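Local coordinates for putative baseplate protein (Unidentified phage, PDB 2FSD) that probably recognises the receptor on the surface of Lactococcus lactis cells, as the head domain of a phage receptor-binding protein, at residues A[58-63]-A[81-86]. Sequence-based numbering, arbitrary orientation.
Sequences GVIYVR and GTFPPA
Ile60 and Val62, two residues apart on strand 59-68, meet the ring of Phe83, which lies just past the end of strand 77-82. The junction is wholly apolar and small, burying 102 Å² in all, about half of it on Phe83. Ile60 reaches across with its extended branch: CG1 stands anti to the backbone N (chi1 -170°) and the chain runs on straight through chi2, carrying the terminal methyl CD1 to 4.0 Å from CE1 of Phe83, obliquely to the ring plane. The alternation of the strand puts Val62 on the same face as Ile60, and here a single methyl, CG2, does the touching. It comes up at the ring edge near the ring plane, 4.0 Å from Phe83 CE1 and 4.1 Å from Phe83 CZ. CE1 is thus the shared point of contact, with one methyl from each residue converging on it. Phe83 approaches both from the opposite direction, its CG anti to the carbonyl carbon (chi1 -61°), and its side chain covers about half of the 10.0 Å between CA of Phe83 and CA of Val62; the valine methyl and the van der Waals gap make up the rest. This is core packing across the interior of a beta-barrel, in which the first residue of the loop that follows strand 77-82 packs against the inner face of strand 59-68, a strand that is not a neighbour of 77-82 in the barrel. Around it, Leu39 of strand 34-41, Ala53 of strand 50-56 and the loop residue Leu91 also touch Phe83, while Phe135 and Leu137 of strand 132-140 pack on Val62. Strand 59-68 itself is held between its two antiparallel neighbours, strands 50-56 and 132-140.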
loop_
_atom_site.group_PDB
_atom_site.type_symbol
_atom_site.label_atom_id
_atom_site.label_comp_id
_atom_site.label_asym_id
_atom_site.label_seq_id
_atom_site.Cartn_x
_atom_site.Cartn_y
_atom_site.Cartn_z
ATOM N N GLY A 58 14.092 -9.398 -11.254
ATOM C CA GLY A 58 13.372 -10.299 -10.335
ATOM C C GLY A 58 12.330 -9.655 -9.439
ATOM O O GLY A 58 11.772 -10.314 -8.553
ATOM N N VAL A 59 12.057 -8.370 -9.685
ATOM C CA VAL A 59 11.124 -7.561 -8.888
ATOM C C VAL A 59 10.046 -6.982 -9.811
ATOM O O VAL A 59 10.346 -6.357 -10.845
ATOM C CB VAL A 59 11.854 -6.392 -8.189
ATOM C CG1 VAL A 59 10.866 -5.466 -7.471
ATOM C CG2 VAL A 59 12.909 -6.921 -7.205
ATOM N N ILE A 60 8.791 -7.193 -9.426
ATOM C CA ILE A 60 7.668 -6.648 -10.159
ATOM C C ILE A 60 7.200 -5.344 -9.499
ATOM O O ILE A 60 7.126 -5.252 -8.270
ATOM C CB ILE A 60 6.517 -7.683 -10.275
ATOM C CG1 ILE A 60 5.441 -7.185 -11.252
ATOM C CG2 ILE A 60 5.905 -8.006 -8.907
ATOM C CD1 ILE A 60 4.376 -8.214 -11.580
ATOM N N TYR A 61 6.909 -4.348 -10.337
ATOM C CA TYR A 61 6.358 -3.064 -9.936
ATOM C C TYR A 61 4.999 -2.902 -10.600
ATOM O O TYR A 61 4.858 -3.145 -11.790
ATOM C CB TYR A 61 7.260 -1.907 -10.390
ATOM C CG TYR A 61 8.673 -2.002 -9.877
ATOM C CD1 TYR A 61 9.085 -1.244 -8.792
ATOM C CD2 TYR A 61 9.590 -2.866 -10.459
ATOM C CE1 TYR A 61 10.374 -1.341 -8.295
ATOM C CE2 TYR A 61 10.882 -2.975 -9.964
ATOM C CZ TYR A 61 11.263 -2.205 -8.879
ATOM O OH TYR A 61 12.533 -2.289 -8.382
ATOM N N VAL A 62 4.007 -2.481 -9.831
ATOM C CA VAL A 62 2.678 -2.235 -10.366
ATOM C C VAL A 62 2.227 -0.857 -9.898
ATOM O O VAL A 62 2.410 -0.492 -8.739
ATOM C CB VAL A 62 1.660 -3.309 -9.925
ATOM C CG1 VAL A 62 0.438 -3.289 -10.830
ATOM C CG2 VAL A 62 2.286 -4.693 -9.920
ATOM N N ARG A 63 1.649 -0.090 -10.815
ATOM C CA ARG A 63 1.078 1.210 -10.467
ATOM C C ARG A 63 -0.265 1.448 -11.139
ATOM O O ARG A 63 -0.510 0.989 -12.243
ATOM C CB ARG A 63 2.041 2.341 -10.816
ATOM C CG ARG A 63 2.525 2.331 -12.246
ATOM C CD ARG A 63 3.259 3.622 -12.534
ATOM N NE ARG A 63 3.869 3.617 -13.856
ATOM C CZ ARG A 63 4.860 4.426 -14.225
ATOM N NH1 ARG A 63 5.379 5.303 -13.379
ATOM N NH2 ARG A 63 5.354 4.342 -15.449
ATOM N N GLY A 81 -7.766 -5.438 -12.568
ATOM C CA GLY A 81 -6.998 -5.870 -13.734
ATOM C C GLY A 81 -6.364 -7.235 -13.587
ATOM O O GLY A 81 -6.391 -7.824 -12.511
ATOM N N THR A 82 -5.828 -7.751 -14.691
ATOM C CA THR A 82 -5.091 -9.010 -14.684
ATOM C C THR A 82 -3.744 -8.837 -15.414
ATOM O O THR A 82 -3.605 -7.997 -16.319
ATOM C CB THR A 82 -5.893 -10.187 -15.348
ATOM O OG1 THR A 82 -6.309 -9.818 -16.666
ATOM C CG2 THR A 82 -7.113 -10.575 -14.524
ATOM N N PHE A 83 -2.757 -9.636 -15.028
ATOM C CA PHE A 83 -1.446 -9.561 -15.692
ATOM C C PHE A 83 -1.464 -10.337 -17.017
ATOM O O PHE A 83 -1.996 -11.458 -17.078
ATOM C CB PHE A 83 -0.346 -10.093 -14.784
ATOM C CG PHE A 83 -0.197 -9.320 -13.505
ATOM C CD1 PHE A 83 0.427 -8.072 -13.506
ATOM C CD2 PHE A 83 -0.694 -9.828 -12.296
ATOM C CE1 PHE A 83 0.554 -7.338 -12.334
ATOM C CE2 PHE A 83 -0.555 -9.099 -11.113
ATOM C CZ PHE A 83 0.066 -7.857 -11.132
ATOM N N PRO A 84 -0.916 -9.739 -18.093
ATOM C CA PRO A 84 -0.641 -10.559 -19.277
ATOM C C PRO A 84 0.271 -11.751 -18.932
ATOM O O PRO A 84 1.061 -11.654 -17.985
ATOM C CB PRO A 84 0.054 -9.581 -20.221
ATOM C CG PRO A 84 -0.474 -8.241 -19.812
ATOM C CD PRO A 84 -0.574 -8.322 -18.322
ATOM N N PRO A 85 0.120 -12.886 -19.655
ATOM C CA PRO A 85 0.943 -14.100 -19.493
ATOM C C PRO A 85 2.458 -13.907 -19.577
ATOM O O PRO A 85 3.197 -14.822 -19.236
ATOM C CB PRO A 85 0.496 -14.995 -20.657
ATOM C CG PRO A 85 -0.824 -14.547 -21.011
ATOM C CD PRO A 85 -0.934 -13.084 -20.664
ATOM N N ALA A 86 2.920 -12.763 -20.064
ATOM C CA ALA A 86 4.342 -12.473 -20.066
ATOM C C ALA A 86 4.901 -12.435 -18.635
ATOM O O ALA A 86 6.042 -12.854 -18.414
ATOM C CB ALA A 86 4.622 -11.146 -20.794
#